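Ika8 (Synthetic construct, PDB 6G6O) is an artificial protein, computationally designed as a symmetrical eight-bladed beta-propeller of WD40-type repeats, probably without a natural function. Local coordinates at residues K265-S270 against K304-V309; G195-W200 against L221-N226; V77-I82 against V89-H94. All blocks are in the same frame, centred on the assembly; numbering follows the deposited sequence.

Contacts 1 and 2 join successive blades of the propeller, whereas contact 3 (77-82 against 89-94) joins the third strand of one blade to the connection that leads to the next. Contact 1 packs the second strands of two blades against each other and contact 2 a third strand against the first strand of the next blade. Both are partly buried, with centres about 15 and 14 Å from the chain centre, and they touch where K224 CE packs 3.3 Å from K265 O. Contact 3, about 19 Å from that centre, is nevertheless buried. Contact 2 is purely apolar; contact 1 runs from valines to a charged pair at the exposed end; contact 3 adds waters bridging backbones. Contacts 2 and 3 lie on opposite sides of the chain centre.

Contact 1. Residues K265-S270 against K304-V309; sequences KNIVVS and KDNIVV
V269 and V308 meet methyl to methyl and cover the most surface here, each giving up just under 40 Å². V269 CG2 lies 3.9 Å from V308 CG2, and the two CG1 methyls form a second, slightly longer pair at 4.1 Å. In both residues the closer methyl, CG2, is the one beside the backbone N, and the two side chains run antiparallel alongside each other. The touching parts, 265-269 and 305-308, run within 8° of the same direction, yet no hydrogen bond crosses: V269 and V308 keep their CA atoms 8.1 Å apart, the spacing of two packed sheets rather than of paired strands. These strands, 267-272 and 307-312, are the second strands of consecutive blades, and F303 touches I267, V269 and V308 from the first strand of the later one.

Toward the strand starts the chemistry changes. I267 CD1 comes within 3.8 Å of N306 OD1, the side chains being roughly perpendicular. At the solvent-exposed end K265, its chain bent at chi3 (-90°), brings NZ to 3.7 Å from D305 OD1, a long salt bridge. D305 and N306 both have positive phi, in a tight hairpin turn whose K304 N to I307 O hydrogen bond measures 3.1 Å. With methyls meeting inside and only a stretched ion pair at the solvent-facing end, the cohesion between these segments probably comes mainly from the apolar part, the charges adding a modest attraction.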
# COMPACT_ATOMS: atom_id res chain seq x y z
N LYS A 265 -11.00 -7.66 -8.33
CA LYS A 265 -12.21 -8.35 -8.81
C LYS A 265 -12.52 -9.48 -7.83
O LYS A 265 -12.77 -9.18 -6.64
CB LYS A 265 -12.00 -8.76 -10.27
CG LYS A 265 -12.48 -7.72 -11.27
CD LYS A 265 -11.74 -7.83 -12.59
CE LYS A 265 -10.48 -6.97 -12.59
NZ LYS A 265 -9.91 -6.82 -13.96
N ASN A 266 -12.53 -10.74 -8.24
CA ASN A 266 -12.91 -11.85 -7.38
C ASN A 266 -11.72 -12.67 -6.90
O ASN A 266 -11.91 -13.77 -6.38
CB ASN A 266 -13.92 -12.75 -8.09
CG ASN A 266 -15.28 -12.11 -8.24
OD1 ASN A 266 -15.63 -11.18 -7.50
ND2 ASN A 266 -16.06 -12.59 -9.20
N ILE A 267 -10.50 -12.17 -7.07
CA ILE A 267 -9.29 -12.93 -6.79
C ILE A 267 -8.51 -12.25 -5.68
O ILE A 267 -8.23 -11.05 -5.76
CB ILE A 267 -8.42 -13.08 -8.06
CG1 ILE A 267 -9.15 -13.95 -9.09
CG2 ILE A 267 -7.08 -13.69 -7.71
CD1 ILE A 267 -8.70 -13.70 -10.51
N VAL A 268 -8.17 -13.01 -4.64
CA VAL A 268 -7.34 -12.55 -3.54
C VAL A 268 -6.01 -13.28 -3.62
O VAL A 268 -5.97 -14.51 -3.72
CB VAL A 268 -8.01 -12.78 -2.18
CG1 VAL A 268 -7.00 -12.61 -1.05
CG2 VAL A 268 -9.18 -11.82 -2.00
N VAL A 269 -4.91 -12.52 -3.57
CA VAL A 269 -3.56 -13.08 -3.52
C VAL A 269 -2.94 -12.69 -2.18
O VAL A 269 -3.00 -11.52 -1.79
CB VAL A 269 -2.69 -12.59 -4.69
CG1 VAL A 269 -1.35 -13.31 -4.68
CG2 VAL A 269 -3.41 -12.80 -6.01
N SER A 270 -2.36 -13.67 -1.49
CA SER A 270 -1.73 -13.44 -0.21
C SER A 270 -0.31 -13.97 -0.23
O SER A 270 -0.05 -15.07 -0.74
CB SER A 270 -2.51 -14.11 0.93
OG SER A 270 -2.37 -15.52 0.87
N LYS A 304 -2.59 -6.72 -11.29
CA LYS A 304 -3.32 -5.99 -12.32
C LYS A 304 -3.60 -6.93 -13.49
O LYS A 304 -2.66 -7.39 -14.15
CB LYS A 304 -2.56 -4.76 -12.80
CG LYS A 304 -3.14 -4.13 -14.06
CD LYS A 304 -2.37 -2.90 -14.50
CE LYS A 304 -2.92 -2.37 -15.81
NZ LYS A 304 -2.37 -1.02 -16.15
N ASP A 305 -4.88 -7.21 -13.74
CA ASP A 305 -5.33 -7.96 -14.92
C ASP A 305 -4.68 -9.34 -14.98
O ASP A 305 -3.96 -9.68 -15.92
CB ASP A 305 -5.06 -7.16 -16.20
CG ASP A 305 -6.04 -6.03 -16.41
OD1 ASP A 305 -7.26 -6.31 -16.50
OD2 ASP A 305 -5.60 -4.86 -16.48
N ASN A 306 -4.95 -10.14 -13.95
CA ASN A 306 -4.50 -11.53 -13.84
C ASN A 306 -2.98 -11.67 -13.87
O ASN A 306 -2.46 -12.74 -14.20
CB ASN A 306 -5.14 -12.40 -14.93
CG ASN A 306 -6.63 -12.62 -14.69
OD1 ASN A 306 -7.03 -13.48 -13.92
ND2 ASN A 306 -7.45 -11.82 -15.36
N ILE A 307 -2.26 -10.60 -13.54
CA ILE A 307 -0.80 -10.63 -13.44
C ILE A 307 -0.42 -10.27 -12.01
O ILE A 307 -0.80 -9.20 -11.52
CB ILE A 307 -0.13 -9.67 -14.44
CG1 ILE A 307 -0.29 -10.19 -15.87
CG2 ILE A 307 1.34 -9.50 -14.10
CD1 ILE A 307 0.42 -9.35 -16.90
N VAL A 308 0.32 -11.15 -11.35
CA VAL A 308 0.77 -10.95 -9.98
C VAL A 308 2.27 -10.65 -10.02
O VAL A 308 3.06 -11.47 -10.50
CB VAL A 308 0.47 -12.16 -9.10
CG1 VAL A 308 1.04 -11.95 -7.70
CG2 VAL A 308 -1.02 -12.42 -9.04
N VAL A 309 2.65 -9.48 -9.52
CA VAL A 309 4.04 -9.12 -9.31
C VAL A 309 4.29 -9.16 -7.81
O VAL A 309 3.50 -8.62 -7.03
CB VAL A 309 4.37 -7.74 -9.89
CG1 VAL A 309 5.88 -7.56 -9.99
CG2 VAL A 309 3.72 -7.58 -11.26

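Contact 2. Residues G195-W200 against L221-N226; sequences GTIKVW and LQFKDN
I197 reaches across to F223 and L221 with a single methyl, CD1, the tip of its longer branch. Its CB points toward segment 221-226 but stands back from it. From CB the side chain divides. CG2 stays 4.9 Å from F223 CE1, too far for contact, while CG1, anti to the carbonyl carbon (chi1 -76°), leads outward without touching the segment itself. The turn at chi2 (-88°) then sets CD1 against the phenyl ring. The methyl lies in the ring plane, at the edge, 3.6 Å from F223 CE1 and equally 3.6 Å from F223 CZ. It therefore faces the bond between those two carbons rather than the ring face, and the two side chains approach head-on from their two blades. The same methyl also meets L221 CD1 at 3.9 Å, so one atom carries every apolar contact between the segments.

I197 belongs to strand 197-201, the third of its blade, and L221 and F223 to strand 218-224, which opens the next. F223 also touches A180 and A182 on strand 178-184, and V228 on strand 227-232 receives I197, L221 and F223 alike, placing the methyl in the apolar layer between adjoining beta-sheets.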
# COMPACT_ATOMS: atom_id res chain seq x y z
N GLY A 195 -7.35 -5.97 14.75
CA GLY A 195 -8.46 -6.63 14.10
C GLY A 195 -9.73 -5.81 14.01
O GLY A 195 -10.65 -6.22 13.30
N THR A 196 -9.80 -4.68 14.70
CA THR A 196 -11.02 -3.87 14.67
C THR A 196 -11.16 -3.16 13.33
O THR A 196 -10.17 -2.73 12.73
CB THR A 196 -11.01 -2.85 15.81
OG1 THR A 196 -9.86 -2.00 15.68
CG2 THR A 196 -10.97 -3.55 17.16
N ILE A 197 -12.40 -3.03 12.88
CA ILE A 197 -12.73 -2.31 11.65
C ILE A 197 -13.85 -1.33 11.97
O ILE A 197 -14.90 -1.73 12.49
CB ILE A 197 -13.14 -3.27 10.52
CG1 ILE A 197 -11.91 -3.97 9.93
CG2 ILE A 197 -13.91 -2.52 9.43
CD1 ILE A 197 -11.24 -3.20 8.81
N LYS A 198 -13.62 -0.06 11.67
CA LYS A 198 -14.55 1.01 12.03
C LYS A 198 -14.98 1.76 10.79
O LYS A 198 -14.14 2.19 9.99
CB LYS A 198 -13.91 1.95 13.05
CG LYS A 198 -13.64 1.29 14.39
CD LYS A 198 -13.31 2.31 15.47
CE LYS A 198 -13.09 1.63 16.81
NZ LYS A 198 -12.92 2.63 17.90
N VAL A 199 -16.29 1.93 10.64
CA VAL A 199 -16.89 2.61 9.50
C VAL A 199 -17.43 3.95 9.98
O VAL A 199 -18.28 4.00 10.87
CB VAL A 199 -18.00 1.77 8.85
CG1 VAL A 199 -18.79 2.60 7.86
CG2 VAL A 199 -17.41 0.55 8.18
N TRP A 200 -16.92 5.04 9.40
CA TRP A 200 -17.23 6.38 9.85
C TRP A 200 -18.08 7.12 8.84
O TRP A 200 -18.21 6.71 7.68
CB TRP A 200 -15.95 7.18 10.10
CG TRP A 200 -14.94 6.47 10.92
CD1 TRP A 200 -13.93 5.67 10.47
CD2 TRP A 200 -14.84 6.48 12.35
NE1 TRP A 200 -13.21 5.19 11.53
CE2 TRP A 200 -13.75 5.66 12.70
CE3 TRP A 200 -15.58 7.09 13.37
CZ2 TRP A 200 -13.37 5.45 14.02
CZ3 TRP A 200 -15.20 6.88 14.68
CH2 TRP A 200 -14.10 6.07 14.99
N LEU A 221 -4.20 -5.49 5.32
CA LEU A 221 -5.61 -5.24 5.06
C LEU A 221 -5.79 -4.81 3.61
O LEU A 221 -4.86 -4.30 2.97
CB LEU A 221 -6.20 -4.18 5.99
CG LEU A 221 -6.62 -4.59 7.39
CD1 LEU A 221 -7.38 -3.46 8.05
CD2 LEU A 221 -7.48 -5.84 7.35
N GLN A 222 -7.00 -5.00 3.11
CA GLN A 222 -7.35 -4.57 1.76
C GLN A 222 -8.84 -4.28 1.70
O GLN A 222 -9.65 -5.08 2.19
CB GLN A 222 -6.97 -5.63 0.72
CG GLN A 222 -6.77 -5.08 -0.68
CD GLN A 222 -5.38 -4.54 -0.91
OE1 GLN A 222 -4.48 -4.73 -0.09
NE2 GLN A 222 -5.19 -3.87 -2.04
N PHE A 223 -9.20 -3.14 1.12
CA PHE A 223 -10.59 -2.72 0.98
C PHE A 223 -10.93 -2.59 -0.50
O PHE A 223 -10.27 -1.83 -1.22
CB PHE A 223 -10.85 -1.40 1.70
CG PHE A 223 -10.53 -1.43 3.17
CD1 PHE A 223 -11.41 -1.98 4.07
CD2 PHE A 223 -9.34 -0.90 3.64
CE1 PHE A 223 -11.12 -2.01 5.42
CE2 PHE A 223 -9.04 -0.92 4.98
CZ PHE A 223 -9.94 -1.48 5.88
N LYS A 224 -11.94 -3.33 -0.94
CA LYS A 224 -12.48 -3.19 -2.29
C LYS A 224 -14.00 -3.24 -2.16
O LYS A 224 -14.55 -4.30 -1.83
CB LYS A 224 -11.97 -4.28 -3.23
CG LYS A 224 -12.04 -3.92 -4.71
CD LYS A 224 -11.57 -5.07 -5.58
CE LYS A 224 -12.74 -5.92 -6.05
NZ LYS A 224 -13.48 -5.28 -7.18
N ASP A 225 -14.65 -2.11 -2.40
CA ASP A 225 -16.09 -1.94 -2.14
C ASP A 225 -16.30 -2.17 -0.65
O ASP A 225 -15.53 -1.61 0.16
CB ASP A 225 -16.90 -2.83 -3.07
CG ASP A 225 -16.66 -2.52 -4.54
OD1 ASP A 225 -16.95 -1.37 -4.95
OD2 ASP A 225 -16.20 -3.41 -5.28
N ASN A 226 -17.28 -2.96 -0.23
CA ASN A 226 -17.58 -3.16 1.19
C ASN A 226 -17.05 -4.48 1.72
O ASN A 226 -17.62 -5.05 2.65
CB ASN A 226 -19.08 -3.06 1.43
CG ASN A 226 -19.70 -1.83 0.80
OD1 ASN A 226 -19.19 -0.72 0.94
ND2 ASN A 226 -20.80 -2.02 0.08

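Contact 3. Residues V77-I82 against V89-H94; sequences VKVWYI and VSLEGH
V89 begins the second segment facing V79, with V89 CG1 4.3 Å from V79 CB. V79 O is 3.7 Å from V89 N, where the chain turns a corner; a backbone hydrogen bond joins V79 to L88 just before.

L91 is the main apolar partner. Its CG, anti to the carbonyl carbon (chi1 -49°), carries CD1 between two valines, 3.8 Å from V79 CG2 and 3.9 Å from V77 CG1, the side chains crossing at a slant. L91 CB also rests 3.5 Å from V77 O. Two waters lie between the backbones of V77 and L91. One accepts from V77 N and donates to L91 O at 2.8 Å; the other joins L91 N to V77 O, although its two 2.5 Å distances are short enough to make its exact position doubtful.

This is the outer edge of a WD40 blade, where the chain leaves the last strand, which belongs in sequence to the following repeat, and crosses to the next blade. G93 passes beside strand 77-81 at positive phi (68°), and its CA lies 3.9 Å from V77 CG2. G93 and H94 form the Gly-His pair characteristic of WD repeats. H94 bonds through its backbone to G75, while its imidazole ND1 and NE2 are hydrogen-bonded to T116 OG1 and S110 OG of the blade ahead.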
# COMPACT_ATOMS: atom_id res chain seq x y z
N VAL A 77 11.60 12.85 -1.20
CA VAL A 77 10.51 12.45 -2.08
C VAL A 77 10.87 12.94 -3.47
O VAL A 77 11.06 14.15 -3.68
CB VAL A 77 9.15 13.02 -1.64
CG1 VAL A 77 8.02 12.30 -2.36
CG2 VAL A 77 8.99 12.89 -0.14
N LYS A 78 10.97 12.02 -4.43
CA LYS A 78 11.41 12.34 -5.78
C LYS A 78 10.31 12.03 -6.77
O LYS A 78 9.57 11.05 -6.62
CB LYS A 78 12.69 11.59 -6.13
CG LYS A 78 13.87 11.94 -5.23
CD LYS A 78 15.11 11.12 -5.55
CE LYS A 78 15.73 11.53 -6.87
NZ LYS A 78 17.08 10.92 -7.06
N VAL A 79 10.20 12.87 -7.79
CA VAL A 79 9.23 12.73 -8.87
C VAL A 79 10.00 12.69 -10.18
O VAL A 79 10.74 13.63 -10.49
CB VAL A 79 8.21 13.88 -8.87
CG1 VAL A 79 7.24 13.74 -10.03
CG2 VAL A 79 7.46 13.94 -7.55
N TRP A 80 9.86 11.60 -10.94
CA TRP A 80 10.69 11.44 -12.12
C TRP A 80 9.92 10.73 -13.23
O TRP A 80 8.89 10.08 -12.99
CB TRP A 80 11.98 10.68 -11.80
CG TRP A 80 11.84 9.52 -10.86
CD1 TRP A 80 11.68 9.57 -9.50
CD2 TRP A 80 11.88 8.13 -11.20
NE1 TRP A 80 11.60 8.30 -8.99
CE2 TRP A 80 11.73 7.40 -10.01
CE3 TRP A 80 12.03 7.43 -12.41
CZ2 TRP A 80 11.71 6.01 -9.98
CZ3 TRP A 80 12.02 6.05 -12.38
CH2 TRP A 80 11.86 5.35 -11.17
N TYR A 81 10.44 10.87 -14.44
CA TYR A 81 9.84 10.30 -15.64
C TYR A 81 10.20 8.82 -15.75
O TYR A 81 11.37 8.45 -15.64
CB TYR A 81 10.31 11.06 -16.87
CG TYR A 81 9.60 10.72 -18.16
CD1 TYR A 81 8.22 10.63 -18.22
CD2 TYR A 81 10.32 10.50 -19.33
CE1 TYR A 81 7.57 10.32 -19.40
CE2 TYR A 81 9.68 10.19 -20.51
CZ TYR A 81 8.31 10.10 -20.54
OH TYR A 81 7.67 9.79 -21.72
N ILE A 82 9.19 7.97 -15.97
CA ILE A 82 9.44 6.54 -16.02
C ILE A 82 10.31 6.17 -17.22
O ILE A 82 11.10 5.22 -17.16
CB ILE A 82 8.11 5.76 -16.02
CG1 ILE A 82 8.36 4.26 -15.86
CG2 ILE A 82 7.31 6.05 -17.29
CD1 ILE A 82 9.01 3.90 -14.55
N VAL A 89 10.57 17.27 -11.14
CA VAL A 89 10.53 18.42 -10.25
C VAL A 89 11.20 18.03 -8.94
O VAL A 89 11.27 16.85 -8.57
CB VAL A 89 9.09 18.92 -10.01
CG1 VAL A 89 8.41 18.14 -8.90
CG2 VAL A 89 9.09 20.41 -9.72
N SER A 90 11.70 19.04 -8.23
CA SER A 90 12.38 18.84 -6.96
C SER A 90 11.43 19.15 -5.81
O SER A 90 10.87 20.25 -5.75
CB SER A 90 13.64 19.71 -6.87
OG SER A 90 14.29 19.53 -5.63
N LEU A 91 11.24 18.18 -4.92
CA LEU A 91 10.48 18.37 -3.70
C LEU A 91 11.44 18.43 -2.52
O LEU A 91 12.43 17.70 -2.48
CB LEU A 91 9.46 17.24 -3.49
CG LEU A 91 8.55 16.86 -4.65
CD1 LEU A 91 7.65 15.70 -4.24
CD2 LEU A 91 7.72 18.04 -5.10
N GLU A 92 11.14 19.31 -1.56
CA GLU A 92 11.97 19.40 -0.37
C GLU A 92 11.87 18.15 0.48
O GLU A 92 12.81 17.81 1.21
CB GLU A 92 11.58 20.64 0.45
CG GLU A 92 12.53 20.96 1.59
CD GLU A 92 13.90 21.39 1.11
OE1 GLU A 92 13.99 22.01 0.03
OE2 GLU A 92 14.90 21.10 1.81
N GLY A 93 10.74 17.44 0.41
CA GLY A 93 10.55 16.25 1.21
C GLY A 93 10.44 16.57 2.69
O GLY A 93 10.39 17.73 3.12
N HIS A 94 10.39 15.51 3.48
CA HIS A 94 10.28 15.61 4.92
C HIS A 94 11.65 15.51 5.58
O HIS A 94 12.62 15.06 4.97
CB HIS A 94 9.36 14.52 5.48
CG HIS A 94 7.95 14.61 5.01
ND1 HIS A 94 6.88 14.74 5.88
CD2 HIS A 94 7.41 14.56 3.77
CE1 HIS A 94 5.76 14.78 5.19
NE2 HIS A 94 6.05 14.67 3.91
O HOH W 1 13.44 15.26 -1.50
O HOH W 2 12.24 15.88 -5.02